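Local coordinates for protein A putative transcriptional regulator (Rhodococcus sp., PDB 2HKU) that probably acts as a TetR-family transcriptional regulator, binding DNA through an N-terminal helix-turn-helix domain and pairing with a second subunit through its helical body, at residues R65-L76 / L127-L138; A87-Y95 / Q202-T210. All coordinates share one frame; numbering follows the deposited sequence.

Contact 1 (R65-L76 / L127-L138); sequences RLFVEVACAAVL and LRDLITDTLRTL
Leu130 enters as a knob among Arg65, Val68, Glu69 and Cys72, its CD2 lying 3.7 Å from Val68 CG1. The same methyl sits over one face of the Arg65 guanidinium, toward its rim, and the two side chains cross at about a right angle. On its own helix the guanidinium is tied by a salt bridge, Arg65 NH2 to Glu69 OE2 at 2.7 Å, while Glu69 turns its other oxygen to Arg22; the paired charges thus border the apolar knob. Val68 CG1, anti to the backbone N (chi1 174°), also meets Ile131 CD1, while CG2 meets Leu127.

One turn on, Thr134 sets its two branches against different partners. Its OG1 lies 3.1 Å from Cys72 SG but donates to Leu130 O of its own helix at 2.6 Å, on the face of that carbonyl opposite the Thr134 N-H, so the hydroxyl is satisfied without bridging the helices. The other branch, the methyl CG2, is tight against Val75 CG1 at 3.4 Å. Leu138 CD1 then meets both Val75 methyls, and Leu76 CD2 touches both Thr137 CG2 and Leu138 CD2.

The segment axes run parallel within 2°, 9.9 Å apart. Such side-by-side packing of the long helix leaving the DNA-binding domain against a helix of the C-terminal body is characteristic of the TetR fold.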
loop_
_atom_site.group_PDB
_atom_site.type_symbol
_atom_site.label_atom_id
_atom_site.label_comp_id
_atom_site.label_asym_id
_atom_site.label_seq_id
_atom_site.Cartn_x
_atom_site.Cartn_y
_atom_site.Cartn_z
ATOM N N ARG A 65 3.814 -8.951 -18.825
ATOM C CA ARG A 65 2.566 -9.601 -18.767
ATOM C C ARG A 65 2.579 -10.916 -17.945
ATOM O O ARG A 65 1.657 -11.148 -17.170
ATOM C CB ARG A 65 2.044 -9.906 -20.146
ATOM C CG ARG A 65 0.760 -10.681 -20.042
ATOM C CD ARG A 65 0.033 -10.544 -21.364
ATOM N NE ARG A 65 -1.188 -9.749 -21.271
ATOM C CZ ARG A 65 -2.385 -10.249 -20.966
ATOM N NH1 ARG A 65 -3.433 -9.442 -20.932
ATOM N NH2 ARG A 65 -2.530 -11.549 -20.700
ATOM N N LEU A 66 3.591 -11.757 -18.131
ATOM C CA LEU A 66 3.809 -12.872 -17.147
ATOM C C LEU A 66 3.825 -12.404 -15.664
ATOM O O LEU A 66 3.137 -12.985 -14.851
ATOM C CB LEU A 66 5.057 -13.698 -17.461
ATOM C CG LEU A 66 5.424 -14.958 -16.612
ATOM C CD1 LEU A 66 4.332 -15.974 -16.509
ATOM C CD2 LEU A 66 6.685 -15.596 -17.147
ATOM N N PHE A 67 4.576 -11.325 -15.355
ATOM C CA PHE A 67 4.700 -10.814 -14.023
ATOM C C PHE A 67 3.328 -10.374 -13.497
ATOM O O PHE A 67 2.950 -10.752 -12.390
ATOM C CB PHE A 67 5.606 -9.557 -13.980
ATOM C CG PHE A 67 5.828 -9.059 -12.573
ATOM C CD1 PHE A 67 6.670 -9.784 -11.710
ATOM C CD2 PHE A 67 5.134 -8.019 -12.093
ATOM C CE1 PHE A 67 6.885 -9.391 -10.418
ATOM C CE2 PHE A 67 5.356 -7.552 -10.806
ATOM C CZ PHE A 67 6.200 -8.212 -9.960
ATOM N N VAL A 68 2.604 -9.533 -14.267
ATOM C CA VAL A 68 1.312 -9.115 -13.766
ATOM C C VAL A 68 0.340 -10.327 -13.606
ATOM O O VAL A 68 -0.415 -10.401 -12.616
ATOM C CB VAL A 68 0.691 -7.917 -14.657
ATOM C CG1 VAL A 68 -0.720 -7.594 -14.191
ATOM C CG2 VAL A 68 1.601 -6.725 -14.584
ATOM N N GLU A 69 0.309 -11.258 -14.567
ATOM C CA GLU A 69 -0.627 -12.360 -14.390
ATOM C C GLU A 69 -0.268 -13.157 -13.135
ATOM O O GLU A 69 -1.146 -13.499 -12.344
ATOM C CB GLU A 69 -0.619 -13.320 -15.569
ATOM C CG GLU A 69 -1.391 -12.787 -16.720
ATOM C CD GLU A 69 -1.529 -13.804 -17.799
ATOM O OE1 GLU A 69 -1.443 -15.036 -17.540
ATOM O OE2 GLU A 69 -1.715 -13.342 -18.898
ATOM N N VAL A 70 1.022 -13.451 -12.965
ATOM C CA VAL A 70 1.505 -14.157 -11.759
ATOM C C VAL A 70 1.084 -13.432 -10.474
ATOM O O VAL A 70 0.672 -14.094 -9.447
ATOM C CB VAL A 70 3.073 -14.338 -11.838
ATOM C CG1 VAL A 70 3.699 -14.626 -10.503
ATOM C CG2 VAL A 70 3.462 -15.395 -12.902
ATOM N N ALA A 71 1.208 -12.075 -10.498
ATOM C CA ALA A 71 0.950 -11.265 -9.323
ATOM C C ALA A 71 -0.536 -11.275 -8.959
ATOM O O ALA A 71 -0.903 -11.454 -7.820
ATOM C CB ALA A 71 1.465 -9.798 -9.534
ATOM N N CYS A 72 -1.382 -11.085 -9.960
ATOM C CA CYS A 72 -2.798 -11.238 -9.817
ATOM C C CYS A 72 -3.248 -12.637 -9.279
ATOM O O CYS A 72 -4.025 -12.683 -8.372
ATOM C CB CYS A 72 -3.458 -10.951 -11.152
ATOM S SG CYS A 72 -3.269 -9.084 -11.524
ATOM N N ALA A 73 -2.865 -13.725 -9.915
ATOM C CA ALA A 73 -3.135 -15.130 -9.403
ATOM C C ALA A 73 -2.650 -15.349 -7.993
ATOM O O ALA A 73 -3.392 -15.834 -7.140
ATOM C CB ALA A 73 -2.578 -16.145 -10.333
ATOM N N ALA A 74 -1.440 -14.879 -7.682
ATOM C CA ALA A 74 -0.928 -14.931 -6.289
ATOM C C ALA A 74 -1.780 -14.271 -5.262
ATOM O O ALA A 74 -2.106 -14.844 -4.238
ATOM C CB ALA A 74 0.560 -14.401 -6.207
ATOM N N VAL A 75 -2.166 -13.017 -5.467
ATOM C CA VAL A 75 -3.020 -12.389 -4.504
ATOM C C VAL A 75 -4.464 -12.958 -4.422
ATOM O O VAL A 75 -5.081 -12.940 -3.352
ATOM C CB VAL A 75 -3.087 -10.759 -4.683
ATOM C CG1 VAL A 75 -4.029 -10.346 -5.894
ATOM C CG2 VAL A 75 -3.587 -10.163 -3.423
ATOM N N LEU A 76 -5.041 -13.366 -5.538
ATOM C CA LEU A 76 -6.332 -14.056 -5.537
ATOM C C LEU A 76 -6.281 -15.363 -4.743
ATOM O O LEU A 76 -7.179 -15.679 -3.960
ATOM C CB LEU A 76 -6.726 -14.372 -6.999
ATOM C CG LEU A 76 -7.183 -13.063 -7.707
ATOM C CD1 LEU A 76 -7.543 -13.321 -9.141
ATOM C CD2 LEU A 76 -8.355 -12.598 -7.019
ATOM N N LEU A 127 -3.263 -4.263 -19.072
ATOM C CA LEU A 127 -2.298 -4.884 -18.209
ATOM C C LEU A 127 -2.975 -4.254 -16.948
ATOM O O LEU A 127 -3.184 -4.917 -15.969
ATOM C CB LEU A 127 -0.850 -4.446 -18.409
ATOM C CG LEU A 127 0.197 -5.550 -18.189
ATOM C CD1 LEU A 127 -0.044 -6.789 -19.059
ATOM C CD2 LEU A 127 1.611 -5.025 -18.390
ATOM N N ARG A 128 -3.338 -2.962 -17.058
ATOM C CA ARG A 128 -4.274 -2.287 -16.184
ATOM C C ARG A 128 -5.630 -3.056 -15.997
ATOM O O ARG A 128 -6.156 -3.093 -14.910
ATOM C CB ARG A 128 -4.523 -0.876 -16.702
ATOM C CG ARG A 128 -5.177 0.043 -15.742
ATOM C CD ARG A 128 -6.283 0.855 -16.425
ATOM N NE ARG A 128 -6.652 2.029 -15.628
ATOM C CZ ARG A 128 -7.869 2.287 -15.119
ATOM N NH1 ARG A 128 -8.901 1.458 -15.329
ATOM N NH2 ARG A 128 -8.057 3.407 -14.408
ATOM N N ASP A 129 -6.153 -3.678 -17.060
ATOM C CA ASP A 129 -7.383 -4.477 -16.981
ATOM C C ASP A 129 -7.274 -5.730 -16.098
ATOM O O ASP A 129 -8.220 -6.113 -15.399
ATOM C CB ASP A 129 -7.842 -4.832 -18.382
ATOM C CG ASP A 129 -8.286 -3.592 -19.200
ATOM O OD1 ASP A 129 -8.430 -2.446 -18.675
ATOM O OD2 ASP A 129 -8.446 -3.784 -20.407
ATOM N N LEU A 130 -6.112 -6.366 -16.126
ATOM C CA LEU A 130 -5.822 -7.516 -15.237
ATOM C C LEU A 130 -5.848 -7.035 -13.778
ATOM O O LEU A 130 -6.434 -7.706 -12.912
ATOM C CB LEU A 130 -4.403 -8.024 -15.493
ATOM C CG LEU A 130 -4.004 -9.314 -16.238
ATOM C CD1 LEU A 130 -5.031 -9.806 -17.160
ATOM C CD2 LEU A 130 -2.613 -9.241 -16.920
ATOM N N ILE A 131 -5.194 -5.881 -13.532
ATOM C CA ILE A 131 -5.093 -5.279 -12.224
ATOM C C ILE A 131 -6.482 -4.920 -11.730
ATOM O O ILE A 131 -6.834 -5.241 -10.581
ATOM C CB ILE A 131 -4.192 -3.948 -12.171
ATOM C CG1 ILE A 131 -2.671 -4.228 -12.335
ATOM C CG2 ILE A 131 -4.353 -3.245 -10.820
ATOM C CD1 ILE A 131 -2.072 -5.177 -11.351
ATOM N N THR A 132 -7.244 -4.163 -12.549
ATOM C CA THR A 132 -8.553 -3.724 -12.125
ATOM C C THR A 132 -9.520 -4.889 -11.960
ATOM O O THR A 132 -10.354 -4.884 -11.044
ATOM C CB THR A 132 -9.137 -2.517 -12.959
ATOM O OG1 THR A 132 -9.247 -2.885 -14.303
ATOM C CG2 THR A 132 -8.216 -1.457 -12.957
ATOM N N ASP A 133 -9.467 -5.875 -12.838
ATOM C CA ASP A 133 -10.328 -6.968 -12.617
ATOM C C ASP A 133 -10.026 -7.638 -11.282
ATOM O O ASP A 133 -10.934 -8.054 -10.634
ATOM C CB ASP A 133 -10.245 -8.037 -13.711
ATOM C CG ASP A 133 -11.124 -7.687 -14.984
ATOM O OD1 ASP A 133 -11.924 -6.714 -14.946
ATOM O OD2 ASP A 133 -10.963 -8.404 -15.981
ATOM N N THR A 134 -8.739 -7.813 -10.978
ATOM C CA THR A 134 -8.206 -8.492 -9.757
ATOM C C THR A 134 -8.651 -7.740 -8.522
ATOM O O THR A 134 -9.183 -8.309 -7.621
ATOM C CB THR A 134 -6.639 -8.719 -9.824
ATOM O OG1 THR A 134 -6.332 -9.518 -10.989
ATOM C CG2 THR A 134 -6.055 -9.461 -8.523
ATOM N N LEU A 135 -8.548 -6.419 -8.557
ATOM C CA LEU A 135 -9.020 -5.567 -7.493
ATOM C C LEU A 135 -10.495 -5.649 -7.261
ATOM O O LEU A 135 -10.906 -5.706 -6.131
ATOM C CB LEU A 135 -8.703 -4.039 -7.717
ATOM C CG LEU A 135 -7.341 -3.490 -7.385
ATOM C CD1 LEU A 135 -7.227 -1.883 -7.696
ATOM C CD2 LEU A 135 -7.003 -3.809 -5.912
ATOM N N ARG A 136 -11.321 -5.572 -8.317
ATOM C CA ARG A 136 -12.764 -5.700 -8.109
ATOM C C ARG A 136 -13.103 -7.036 -7.482
ATOM O O ARG A 136 -14.020 -7.110 -6.668
ATOM C CB ARG A 136 -13.457 -5.703 -9.469
ATOM C CG ARG A 136 -13.604 -4.271 -9.992
ATOM C CD ARG A 136 -14.206 -4.210 -11.501
ATOM N NE ARG A 136 -14.470 -2.783 -11.855
ATOM C CZ ARG A 136 -15.422 -1.987 -11.381
ATOM N NH1 ARG A 136 -16.283 -2.399 -10.450
ATOM N NH2 ARG A 136 -15.537 -0.718 -11.852
ATOM N N THR A 137 -12.426 -8.090 -7.920
ATOM C CA THR A 137 -12.700 -9.491 -7.389
ATOM C C THR A 137 -12.307 -9.592 -5.918
ATOM O O THR A 137 -13.021 -10.258 -5.142
ATOM C CB THR A 137 -11.915 -10.558 -8.182
ATOM O OG1 THR A 137 -12.304 -10.549 -9.575
ATOM C CG2 THR A 137 -12.133 -12.059 -7.621
ATOM N N LEU A 138 -11.118 -9.038 -5.534
ATOM C CA LEU A 138 -10.715 -9.006 -4.106
ATOM C C LEU A 138 -11.790 -8.268 -3.322
ATOM O O LEU A 138 -12.228 -8.728 -2.259
ATOM C CB LEU A 138 -9.366 -8.289 -3.902
ATOM C CG LEU A 138 -8.103 -8.913 -4.459
ATOM C CD1 LEU A 138 -6.778 -8.139 -4.306
ATOM C CD2 LEU A 138 -7.954 -10.360 -3.723
#

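Contact 2 (A87-Y95 / Q202-T210); sequences ATAETVGDY and QIPETVRNT
Thr91 and Arg208 make the central polar link: the hydroxyl Thr91 OG1 donates to Arg208 O at 2.7 Å, with a C=O...donor angle of 167° that places it almost straight off the oxygen. Gly93 N reaches the same acceptor at 2.8 Å, in the carbonyl plane and on a lone pair, so two donors grip Arg208 O from different directions. A third bond, Val92 N to Thr210 O at 2.6 Å, again approaches nearly end-on (172°). The three bonds end on two backbone carbonyls, Arg208 O near the end of helix 205-209 and Thr210 O just beyond it.

The donors belong to the start of helix 92-104, where Thr91 occupies the N-cap and its OG1 also accepts a weak capping bond from Asp94 N, whose position is less sure. This is a helix N-terminus docked on a helix C-terminus, in which the N-H groups of the first turn find acceptors on the other segment, and it ties the end of the modelled chain to the beginning of the helical C-terminal body. A valine in place of this threonine would probably leave Arg208 O with Gly93 N as its one donor here and remove the weak side-chain cap.

Apolar contact is slight. Val92 CG1 meets Val207 CG1 at 4.2 Å, and both valines also touch Thr153 in a nearby loop. Gly93, without a side chain, brings its CA to 3.8 Å from Arg208 CB, a close approach of the two backbones.

Within segment 202-210, Thr210 OG1 donates to Thr206 O at 2.8 Å, while the Arg208 chain, bent at chi3 (-63°), folds back over its own helix, laying one guanidinium face on Glu205 CA and turning NH1 toward Ile203 O.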
loop_
_atom_site.group_PDB
_atom_site.type_symbol
_atom_site.label_atom_id
_atom_site.label_comp_id
_atom_site.label_asym_id
_atom_site.label_seq_id
_atom_site.Cartn_x
_atom_site.Cartn_y
_atom_site.Cartn_z
ATOM N N ALA A 87 -12.762 -19.869 7.437
ATOM C CA ALA A 87 -14.021 -20.693 7.528
ATOM C C ALA A 87 -13.867 -21.913 8.517
ATOM O O ALA A 87 -14.864 -22.436 8.998
ATOM C CB ALA A 87 -14.499 -21.171 6.132
ATOM N N THR A 88 -12.639 -22.295 8.795
ATOM C CA THR A 88 -12.367 -23.366 9.690
ATOM C C THR A 88 -12.058 -23.009 11.098
ATOM O O THR A 88 -11.324 -23.721 11.715
ATOM C CB THR A 88 -11.209 -24.203 9.257
ATOM O OG1 THR A 88 -10.010 -23.710 9.829
ATOM C CG2 THR A 88 -11.103 -24.280 7.799
ATOM N N ALA A 89 -12.690 -21.996 11.648
ATOM C CA ALA A 89 -13.759 -22.258 12.580
ATOM C C ALA A 89 -14.389 -20.990 13.017
ATOM O O ALA A 89 -13.747 -19.943 12.963
ATOM C CB ALA A 89 -13.236 -22.947 13.748
ATOM N N GLU A 90 -15.635 -21.088 13.504
ATOM C CA GLU A 90 -15.960 -20.449 14.773
ATOM C C GLU A 90 -14.773 -20.486 15.731
ATOM O O GLU A 90 -14.143 -21.528 15.913
ATOM C CB GLU A 90 -17.175 -21.121 15.416
ATOM C CG GLU A 90 -18.464 -20.955 14.628
ATOM C CD GLU A 90 -19.367 -19.883 15.209
ATOM O OE1 GLU A 90 -20.077 -19.216 14.427
ATOM O OE2 GLU A 90 -19.365 -19.708 16.446
ATOM N N THR A 91 -14.474 -19.344 16.340
ATOM C CA THR A 91 -15.460 -18.282 16.504
ATOM C C THR A 91 -15.242 -17.165 15.490
ATOM O O THR A 91 -14.299 -17.206 14.699
ATOM C CB THR A 91 -15.419 -17.690 17.925
ATOM O OG1 THR A 91 -14.665 -16.471 17.916
ATOM C CG2 THR A 91 -14.779 -18.671 18.893
ATOM N N VAL A 92 -16.119 -16.167 15.520
ATOM C CA VAL A 92 -15.985 -15.009 14.660
ATOM C C VAL A 92 -14.688 -14.167 14.899
ATOM O O VAL A 92 -13.951 -13.817 13.920
ATOM C CB VAL A 92 -17.240 -14.148 14.697
ATOM C CG1 VAL A 92 -16.958 -12.737 14.222
ATOM C CG2 VAL A 92 -18.261 -14.743 13.788
ATOM N N GLY A 93 -14.387 -13.878 16.167
ATOM C CA GLY A 93 -13.166 -13.172 16.517
ATOM C C GLY A 93 -12.059 -13.969 15.911
ATOM O O GLY A 93 -11.099 -13.434 15.373
ATOM N N ASP A 94 -12.226 -15.279 15.943
ATOM C CA ASP A 94 -11.206 -16.199 15.491
ATOM C C ASP A 94 -11.140 -16.349 13.951
ATOM O O ASP A 94 -10.124 -16.741 13.393
ATOM C CB ASP A 94 -11.572 -17.539 16.023
ATOM C CG ASP A 94 -10.411 -18.276 16.522
ATOM O OD1 ASP A 94 -9.627 -18.674 15.645
ATOM O OD2 ASP A 94 -10.288 -18.449 17.786
ATOM N N TYR A 95 -12.269 -16.129 13.313
ATOM C CA TYR A 95 -12.367 -16.157 11.854
ATOM C C TYR A 95 -11.564 -14.966 11.319
ATOM O O TYR A 95 -10.743 -15.136 10.423
ATOM C CB TYR A 95 -13.827 -16.014 11.501
ATOM C CG TYR A 95 -14.178 -15.784 10.056
ATOM C CD1 TYR A 95 -14.656 -16.830 9.256
ATOM C CD2 TYR A 95 -14.105 -14.497 9.503
ATOM C CE1 TYR A 95 -15.003 -16.610 7.950
ATOM C CE2 TYR A 95 -14.425 -14.265 8.209
ATOM C CZ TYR A 95 -14.894 -15.301 7.424
ATOM O OH TYR A 95 -15.250 -15.036 6.122
ATOM N N GLN A 202 -13.343 -2.653 14.698
ATOM C CA GLN A 202 -13.911 -2.425 16.054
ATOM C C GLN A 202 -15.140 -3.367 16.273
ATOM O O GLN A 202 -16.268 -2.930 16.230
ATOM C CB GLN A 202 -14.265 -0.945 16.190
ATOM C CG GLN A 202 -14.090 -0.376 17.589
ATOM C CD GLN A 202 -12.651 -0.575 18.139
ATOM O OE1 GLN A 202 -12.424 -1.472 18.967
ATOM N NE2 GLN A 202 -11.681 0.243 17.658
ATOM N N ILE A 203 -14.878 -4.657 16.384
ATOM C CA ILE A 203 -15.886 -5.703 16.383
ATOM C C ILE A 203 -16.218 -5.898 17.868
ATOM O O ILE A 203 -15.310 -6.287 18.626
ATOM C CB ILE A 203 -15.300 -7.059 15.911
ATOM C CG1 ILE A 203 -14.727 -6.986 14.500
ATOM C CG2 ILE A 203 -16.390 -8.193 15.993
ATOM C CD1 ILE A 203 -14.105 -8.286 14.048
ATOM N N PRO A 204 -17.494 -5.633 18.267
ATOM C CA PRO A 204 -17.959 -5.900 19.650
ATOM C C PRO A 204 -17.599 -7.263 20.177
ATOM O O PRO A 204 -17.628 -8.282 19.442
ATOM C CB PRO A 204 -19.466 -5.696 19.562
ATOM C CG PRO A 204 -19.664 -4.620 18.469
ATOM C CD PRO A 204 -18.562 -5.008 17.436
ATOM N N GLU A 205 -17.250 -7.301 21.472
ATOM C CA GLU A 205 -16.797 -8.548 22.078
ATOM C C GLU A 205 -17.815 -9.700 21.888
ATOM O O GLU A 205 -17.420 -10.841 21.693
ATOM C CB GLU A 205 -16.431 -8.360 23.561
ATOM C CG GLU A 205 -15.389 -9.342 24.023
ATOM C CD GLU A 205 -15.189 -9.362 25.543
ATOM O OE1 GLU A 205 -15.395 -8.293 26.188
ATOM O OE2 GLU A 205 -14.835 -10.461 26.089
ATOM N N THR A 206 -19.096 -9.368 21.916
ATOM C CA THR A 206 -20.205 -10.353 21.852
ATOM C C THR A 206 -20.288 -11.025 20.457
ATOM O O THR A 206 -20.304 -12.287 20.330
ATOM C CB THR A 206 -21.555 -9.737 22.346
ATOM O OG1 THR A 206 -21.870 -8.534 21.628
ATOM C CG2 THR A 206 -21.472 -9.391 23.868
ATOM N N VAL A 207 -20.243 -10.164 19.426
ATOM C CA VAL A 207 -19.958 -10.582 18.031
ATOM C C VAL A 207 -18.704 -11.440 17.899
ATOM O O VAL A 207 -18.765 -12.476 17.280
ATOM C CB VAL A 207 -19.876 -9.373 17.107
ATOM C CG1 VAL A 207 -19.712 -9.831 15.623
ATOM C CG2 VAL A 207 -21.091 -8.460 17.311
ATOM N N ARG A 208 -17.578 -11.053 18.521
ATOM C CA ARG A 208 -16.332 -11.826 18.399
ATOM C C ARG A 208 -16.445 -13.206 18.976
ATOM O O ARG A 208 -15.737 -14.132 18.571
ATOM C CB ARG A 208 -15.121 -11.115 19.035
ATOM C CG ARG A 208 -14.779 -9.736 18.464
ATOM C CD ARG A 208 -13.296 -9.306 18.741
ATOM N NE ARG A 208 -12.961 -9.162 20.170
ATOM C CZ ARG A 208 -13.201 -8.088 20.933
ATOM N NH1 ARG A 208 -13.779 -6.987 20.453
ATOM N NH2 ARG A 208 -12.842 -8.115 22.208
ATOM N N ASN A 209 -17.278 -13.344 19.996
ATOM C CA ASN A 209 -17.391 -14.636 20.733
ATOM C C ASN A 209 -18.343 -15.630 20.097
ATOM O O ASN A 209 -18.230 -16.840 20.335
ATOM C CB ASN A 209 -17.822 -14.400 22.183
ATOM C CG ASN A 209 -16.815 -13.599 22.939
ATOM O OD1 ASN A 209 -15.606 -13.865 22.838
ATOM N ND2 ASN A 209 -17.292 -12.585 23.685
ATOM N N THR A 210 -19.286 -15.130 19.319
ATOM C CA THR A 210 -20.071 -16.003 18.426
ATOM C C THR A 210 -19.292 -17.065 17.593
ATOM O O THR A 210 -18.329 -16.800 16.822
ATOM C CB THR A 210 -20.957 -15.163 17.583
ATOM O OG1 THR A 210 -21.404 -14.063 18.397
ATOM C CG2 THR A 210 -22.133 -16.000 17.031
#

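Overall arrangement
Contact 1 and contact 2 lie on opposite sides of the chain's centre, 30 Å apart between centres. Contact 1 is the more central, about 10 Å from the chain's centre against 22 Å, and seven of its twelve touching residues are buried; contact 2 is peripheral, with three of eight buried and three exposed. Contact 1 buries 617 Å² through side-chain packing with no hydrogen bond between its helices, whereas contact 2 buries 315 Å² and relies on three hydrogen bonds to backbone carbonyls. Helix 63-87 of contact 1 is followed directly by helix 92-104, whose start contact 2 holds. Helix 125-152 joins the two regions: it supplies 127-138, and further along it touches Tyr95 and Ile203.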